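Local coordinates for protein spindle pole body component (Chaetomium thermophilum, PDB 6L82) that is a GCP5-type subunit of the TUBGCP family, seen here as its N-terminal fragment, and as a whole probably binds gamma-tubulin and microtubule minus ends, at residues A80-T83 with R84-L88; P90-N93 with Q94-E98. One frame throughout, in Å; residues are numbered along the deposited sequence.

Contact 1. Residues A80-T83 with R84-L88; sequences ALRT and RLDAL
Arg84 bends back over the turn that precedes it and holds the carbonyl of Ala80 twice: Arg84 N lies 2.8 Å from Ala80 O, and Arg84 NE, 3.2 Å from that oxygen, adds a second, less straight bond (N-H...O 138°). CG stands beside the backbone N (chi1 -45°), and further bends at chi2 and chi3 return the guanidinium to the helix. The group meets Thr83 edge-on, NH2 donating to Thr83 OG1 at 3.1 Å and within 3° of the guanidinium plane; Thr83 OG1 is also hydrogen-bonded to the carbonyl oxygen of Asp79. Two bonds made in that plane fix the rotation of the group, while Arg84 NH1 reaches outside the helix to a salt bridge with an acidic side chain of the partner protein. Leu85 continues the i to i+4 ladder of helix 75-88, its N 3.0 Å from Leu81 O. On the same side of the helix, Leu85 CD1 approaches Leu81 CG at 4.2 Å, and both leucines reach Glu66 of helix 55-71. Asp86 N donates to Arg82 O; Asp86 OD2 and Arg82 NE, 4.5 Å apart, are too distant for a salt bridge, and Arg82 NH1 forms one with Asp79 instead. Ala87 N bonds Thr83 O at 2.8 Å, the next rung of the series.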
ATOM      1  N   ALA A  80      20.811   3.200   3.543  1.00 27.87           N
ATOM      2  CA  ALA A  80      19.547   3.923   3.665  1.00 29.11           C
ATOM      3  C   ALA A  80      18.466   3.051   4.291  1.00 37.25           C
ATOM      4  O   ALA A  80      17.848   3.424   5.299  1.00 40.64           O
ATOM      5  CB  ALA A  80      19.089   4.400   2.283  1.00 24.76           C
ATOM      6  N   LEU A  81      18.226   1.879   3.694  1.00 33.16           N
ATOM      7  CA  LEU A  81      17.176   0.983   4.176  1.00 34.20           C
ATOM      8  C   LEU A  81      17.430   0.598   5.616  1.00 29.09           C
ATOM      9  O   LEU A  81      16.544   0.709   6.467  1.00 30.83           O
ATOM     10  CB  LEU A  81      17.104  -0.278   3.306  1.00 30.75           C
ATOM     11  CG  LEU A  81      15.976  -1.255   3.661  1.00 30.13           C
ATOM     12  CD1 LEU A  81      14.636  -0.532   3.702  1.00 19.14           C
ATOM     13  CD2 LEU A  81      15.919  -2.420   2.671  1.00 26.45           C
ATOM     14  N   ARG A  82      18.649   0.148   5.905  1.00 26.64           N
ATOM     15  CA  ARG A  82      18.983  -0.269   7.259  1.00 35.66           C
ATOM     16  C   ARG A  82      18.770   0.862   8.266  1.00 36.82           C
ATOM     17  O   ARG A  82      18.237   0.629   9.357  1.00 36.14           O
ATOM     18  CB  ARG A  82      20.429  -0.779   7.289  1.00 39.16           C
ATOM     19  CG  ARG A  82      20.957  -1.125   8.662  1.00 41.83           C
ATOM     20  CD  ARG A  82      22.485  -1.271   8.659  1.00 52.47           C
ATOM     21  NE  ARG A  82      23.139  -0.109   9.267  1.00 59.29           N
ATOM     22  CZ  ARG A  82      24.010   0.683   8.644  1.00 60.16           C
ATOM     23  NH1 ARG A  82      24.363   0.443   7.386  1.00 58.94           N
ATOM     24  NH2 ARG A  82      24.536   1.716   9.290  1.00 63.43           N
ATOM     25  N   THR A  83      19.165   2.100   7.919  1.00 28.65           N
ATOM     26  CA  THR A  83      19.021   3.202   8.872  1.00 33.37           C
ATOM     27  C   THR A  83      17.592   3.737   8.953  1.00 37.24           C
ATOM     28  O   THR A  83      17.181   4.203  10.020  1.00 38.21           O
ATOM     29  CB  THR A  83      19.975   4.361   8.539  1.00 37.15           C
ATOM     30  OG1 THR A  83      19.825   4.745   7.169  1.00 42.68           O
ATOM     31  CG2 THR A  83      21.443   3.977   8.816  1.00 41.84           C
ATOM     32  N   ARG A  84      16.819   3.720   7.866  1.00 26.84           N
ATOM     33  CA  ARG A  84      15.422   4.102   8.037  1.00 32.53           C
ATOM     34  C   ARG A  84      14.734   3.127   8.980  1.00 32.31           C
ATOM     35  O   ARG A  84      13.994   3.547   9.872  1.00 37.07           O
ATOM     36  CB  ARG A  84      14.651   4.172   6.712  1.00 27.65           C
ATOM     37  CG  ARG A  84      15.247   4.845   5.474  1.00 29.01           C
ATOM     38  CD  ARG A  84      15.788   6.227   5.628  1.00 28.54           C
ATOM     39  NE  ARG A  84      17.018   6.294   6.390  1.00 35.23           N
ATOM     40  CZ  ARG A  84      17.356   7.395   7.046  1.00 40.47           C
ATOM     41  NH1 ARG A  84      16.513   8.422   7.021  1.00 29.63           N
ATOM     42  NH2 ARG A  84      18.488   7.479   7.754  1.00 39.20           N
ATOM     43  N   LEU A  85      15.007   1.823   8.836  1.00 32.39           N
ATOM     44  CA  LEU A  85      14.422   0.842   9.753  1.00 35.15           C
ATOM     45  C   LEU A  85      14.891   1.067  11.178  1.00 43.45           C
ATOM     46  O   LEU A  85      14.143   0.828  12.135  1.00 45.91           O
ATOM     47  CB  LEU A  85      14.764  -0.578   9.323  1.00 29.15           C
ATOM     48  CG  LEU A  85      14.323  -1.015   7.933  1.00 34.93           C
ATOM     49  CD1 LEU A  85      14.915  -2.356   7.542  1.00 22.52           C
ATOM     50  CD2 LEU A  85      12.825  -1.107   7.925  1.00 32.50           C
ATOM     51  N   ASP A  86      16.136   1.507  11.349  1.00 44.54           N
ATOM     52  CA  ASP A  86      16.556   1.931  12.675  1.00 43.01           C
ATOM     53  C   ASP A  86      15.724   3.111  13.158  1.00 40.54           C
ATOM     54  O   ASP A  86      15.199   3.083  14.273  1.00 41.27           O
ATOM     55  CB  ASP A  86      18.051   2.243  12.706  1.00 49.15           C
ATOM     56  CG  ASP A  86      18.905   0.980  12.714  1.00 60.82           C
ATOM     57  OD1 ASP A  86      18.368  -0.097  13.055  1.00 63.37           O
ATOM     58  OD2 ASP A  86      20.104   1.059  12.380  1.00 68.96           O
ATOM     59  N   ALA A  87      15.552   4.141  12.323  1.00 41.24           N
ATOM     60  CA  ALA A  87      14.759   5.294  12.741  1.00 40.29           C
ATOM     61  C   ALA A  87      13.309   4.925  13.022  1.00 49.62           C
ATOM     62  O   ALA A  87      12.622   5.646  13.756  1.00 46.49           O
ATOM     63  CB  ALA A  87      14.810   6.391  11.676  1.00 39.06           C
ATOM     64  N   LEU A  88      12.828   3.820  12.461  1.00 51.23           N
ATOM     65  CA  LEU A  88      11.443   3.428  12.665  1.00 47.56           C
ATOM     66  C   LEU A  88      11.207   2.796  14.039  1.00 46.67           C
ATOM     67  O   LEU A  88      10.108   2.948  14.586  1.00 41.29           O
ATOM     68  CB  LEU A  88      11.020   2.474  11.542  1.00 41.02           C
ATOM     69  CG  LEU A  88       9.539   2.201  11.285  1.00 44.66           C
ATOM     70  CD1 LEU A  88       8.787   3.490  11.015  1.00 47.85           C
ATOM     71  CD2 LEU A  88       9.409   1.270  10.105  1.00 45.71           C
TER

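Contact 2. Residues P90-N93 with Q94-E98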
ATOM      1  N   PRO A  90      11.730   3.192  17.418  1.00 56.96           N
ATOM      2  CA  PRO A  90      10.999   3.839  18.520  1.00 60.95           C
ATOM      3  C   PRO A  90       9.543   4.127  18.187  1.00 59.70           C
ATOM      4  O   PRO A  90       8.743   4.304  19.111  1.00 61.98           O
ATOM      5  CB  PRO A  90      11.794   5.126  18.788  1.00 58.02           C
ATOM      6  CG  PRO A  90      12.679   5.313  17.616  1.00 56.02           C
ATOM      7  CD  PRO A  90      12.957   3.942  17.076  1.00 56.79           C
ATOM      8  N   HIS A  91       9.171   4.151  16.906  1.00 58.44           N
ATOM      9  CA  HIS A  91       7.790   4.322  16.478  1.00 56.79           C
ATOM     10  C   HIS A  91       7.060   3.003  16.257  1.00 57.10           C
ATOM     11  O   HIS A  91       5.988   3.006  15.650  1.00 61.05           O
ATOM     12  CB  HIS A  91       7.730   5.130  15.177  1.00 56.58           C
ATOM     13  CG  HIS A  91       8.372   6.477  15.268  1.00 62.53           C
ATOM     14  ND1 HIS A  91       9.739   6.653  15.277  1.00 64.89           N
ATOM     15  CD2 HIS A  91       7.832   7.714  15.361  1.00 63.99           C
ATOM     16  CE1 HIS A  91      10.014   7.942  15.362  1.00 67.63           C
ATOM     17  NE2 HIS A  91       8.874   8.608  15.417  1.00 67.84           N
ATOM     18  N   GLN A  92       7.615   1.880  16.707  1.00 59.28           N
ATOM     19  CA  GLN A  92       7.039   0.582  16.369  1.00 60.23           C
ATOM     20  C   GLN A  92       5.725   0.367  17.113  1.00 49.53           C
ATOM     21  O   GLN A  92       5.650   0.581  18.323  1.00 47.89           O
ATOM     22  CB  GLN A  92       8.018  -0.551  16.703  1.00 68.49           C
ATOM     23  CG  GLN A  92       9.151  -0.771  15.702  1.00 78.65           C
ATOM     24  CD  GLN A  92       8.980  -2.023  14.855  1.00 86.56           C
ATOM     25  OE1 GLN A  92       8.366  -3.002  15.285  1.00 92.21           O
ATOM     26  NE2 GLN A  92       9.535  -1.999  13.643  1.00 82.58           N
ATOM     27  N   ASN A  93       4.693  -0.064  16.390  1.00 40.75           N
ATOM     28  CA  ASN A  93       3.459  -0.529  17.018  1.00 43.51           C
ATOM     29  C   ASN A  93       2.993  -1.788  16.283  1.00 41.99           C
ATOM     30  O   ASN A  93       3.674  -2.304  15.389  1.00 33.62           O
ATOM     31  CB  ASN A  93       2.401   0.585  17.044  1.00 38.66           C
ATOM     32  CG  ASN A  93       2.073   1.127  15.661  1.00 48.59           C
ATOM     33  OD1 ASN A  93       2.258   0.454  14.652  1.00 47.09           O
ATOM     34  ND2 ASN A  93       1.563   2.356  15.617  1.00 52.04           N
ATOM     35  N   GLN A  94       1.812  -2.289  16.644  1.00 41.84           N
ATOM     36  CA  GLN A  94       1.340  -3.530  16.039  1.00 43.91           C
ATOM     37  C   GLN A  94       1.132  -3.399  14.536  1.00 38.62           C
ATOM     38  O   GLN A  94       1.138  -4.410  13.826  1.00 43.77           O
ATOM     39  CB  GLN A  94       0.040  -3.989  16.707  1.00 43.75           C
ATOM     40  CG  GLN A  94      -1.119  -3.031  16.497  1.00 43.46           C
ATOM     41  CD  GLN A  94      -2.285  -3.321  17.420  1.00 48.77           C
ATOM     42  OE1 GLN A  94      -2.658  -4.478  17.628  1.00 48.26           O
ATOM     43  NE2 GLN A  94      -2.872  -2.267  17.974  1.00 43.96           N
ATOM     44  N   PHE A  95       0.957  -2.190  14.023  1.00 34.33           N
ATOM     45  CA  PHE A  95       0.708  -2.063  12.597  1.00 37.03           C
ATOM     46  C   PHE A  95       1.986  -1.910  11.766  1.00 34.27           C
ATOM     47  O   PHE A  95       1.919  -2.028  10.539  1.00 32.19           O
ATOM     48  CB  PHE A  95      -0.247  -0.887  12.343  1.00 36.84           C
ATOM     49  CG  PHE A  95      -1.558  -0.991  13.097  1.00 40.07           C
ATOM     50  CD1 PHE A  95      -2.468  -1.999  12.802  1.00 41.24           C
ATOM     51  CD2 PHE A  95      -1.880  -0.077  14.096  1.00 41.80           C
ATOM     52  CE1 PHE A  95      -3.677  -2.100  13.496  1.00 35.82           C
ATOM     53  CE2 PHE A  95      -3.090  -0.165  14.793  1.00 38.57           C
ATOM     54  CZ  PHE A  95      -3.987  -1.179  14.492  1.00 32.72           C
ATOM     55  N   THR A  96       3.145  -1.683  12.389  1.00 30.34           N
ATOM     56  CA  THR A  96       4.374  -1.510  11.610  1.00 35.87           C
ATOM     57  C   THR A  96       4.720  -2.720  10.734  1.00 30.95           C
ATOM     58  O   THR A  96       4.947  -2.532   9.529  1.00 31.64           O
ATOM     59  CB  THR A  96       5.560  -1.168  12.527  1.00 39.94           C
ATOM     60  OG1 THR A  96       5.172  -0.195  13.506  1.00 36.99           O
ATOM     61  CG2 THR A  96       6.719  -0.604  11.693  1.00 37.81           C
ATOM     62  N   PRO A  97       4.774  -3.960  11.249  1.00 35.21           N
ATOM     63  CA  PRO A  97       5.107  -5.086  10.347  1.00 32.52           C
ATOM     64  C   PRO A  97       4.170  -5.203   9.163  1.00 36.05           C
ATOM     65  O   PRO A  97       4.610  -5.549   8.052  1.00 33.11           O
ATOM     66  CB  PRO A  97       4.994  -6.320  11.259  1.00 38.15           C
ATOM     67  CG  PRO A  97       5.084  -5.803  12.646  1.00 37.25           C
ATOM     68  CD  PRO A  97       4.508  -4.422  12.624  1.00 36.58           C
ATOM     69  N   GLU A  98       2.876  -4.934   9.374  1.00 29.08           N
ATOM     70  CA  GLU A  98       1.918  -5.027   8.276  1.00 29.38           C
ATOM     71  C   GLU A  98       2.217  -3.993   7.209  1.00 28.41           C
ATOM     72  O   GLU A  98       2.120  -4.277   6.010  1.00 28.91           O
ATOM     73  CB  GLU A  98       0.488  -4.836   8.787  1.00 31.39           C
ATOM     74  CG  GLU A  98       0.038  -5.784   9.882  1.00 37.88           C
ATOM     75  CD  GLU A  98      -1.473  -5.707  10.118  1.00 51.58           C
ATOM     76  OE1 GLU A  98      -2.232  -5.463   9.156  1.00 63.59           O
ATOM     77  OE2 GLU A  98      -1.904  -5.873  11.272  1.00 60.05           O
TER
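Asn93 and Thr96 form a capping box at the start of helix 96-106, each side chain turned to the backbone of the other. From the helix side, Thr96 OG1 accepts the Asn93 N-H at 2.9 Å, in a nearly straight bond (N-H...O 171°). From the loop side, Asn93 OD1 serves two amides, Phe95 N at 3.0 Å and Thr96 N at 3.2 Å; both bonds are weak, the second strongly bent at 121°. The Asn93 side chain can do this because CG sits between its own backbone N and carbonyl carbon (chi1 57°), folding the amide over the turn that follows. That turn is a type I beta turn from Asn93 to Thr96, closed by Thr96 N donating to Asn93 O at 3.1 Å, the donor well above the carbonyl plane. Thr96 N thus has two acceptors on Asn93. The methyl of Thr96 lies anti to the backbone N, and the Gln92 side chain crosses that of Thr96 at about a right angle, Gln92 NE2 approaching Thr96 CG2 to 3.7 Å. Immediately after the box, Pro97 CD rests 3.6 Å from Asn93 O. The cap stands where the loop after helix 75-88 turns into helix 96-106, with Gln92 and Pro97 both packed on Gln55 of helix 55-71 and Phe95 against an acidic side chain of the partner protein.

The two contacts follow each other in series from the N terminus, neither nesting nor crossing. Contact 1 links successive turns within the last nine residues of helix 75-88 and closes no loop; contact 2 begins two residues beyond that helix and closes the turn that leads into helix 96-106, finishing in its first turn. Their centres are 13 Å apart, yet they meet directly: Leu88 CD2 packs on Thr96 CG2 at 3.6 Å, joining the end of one helix to the beginning of the next. His91 ND1 adds a weak hydrogen bond back to Ala87 O. Both contacts also touch helix 55-71 and the partner protein.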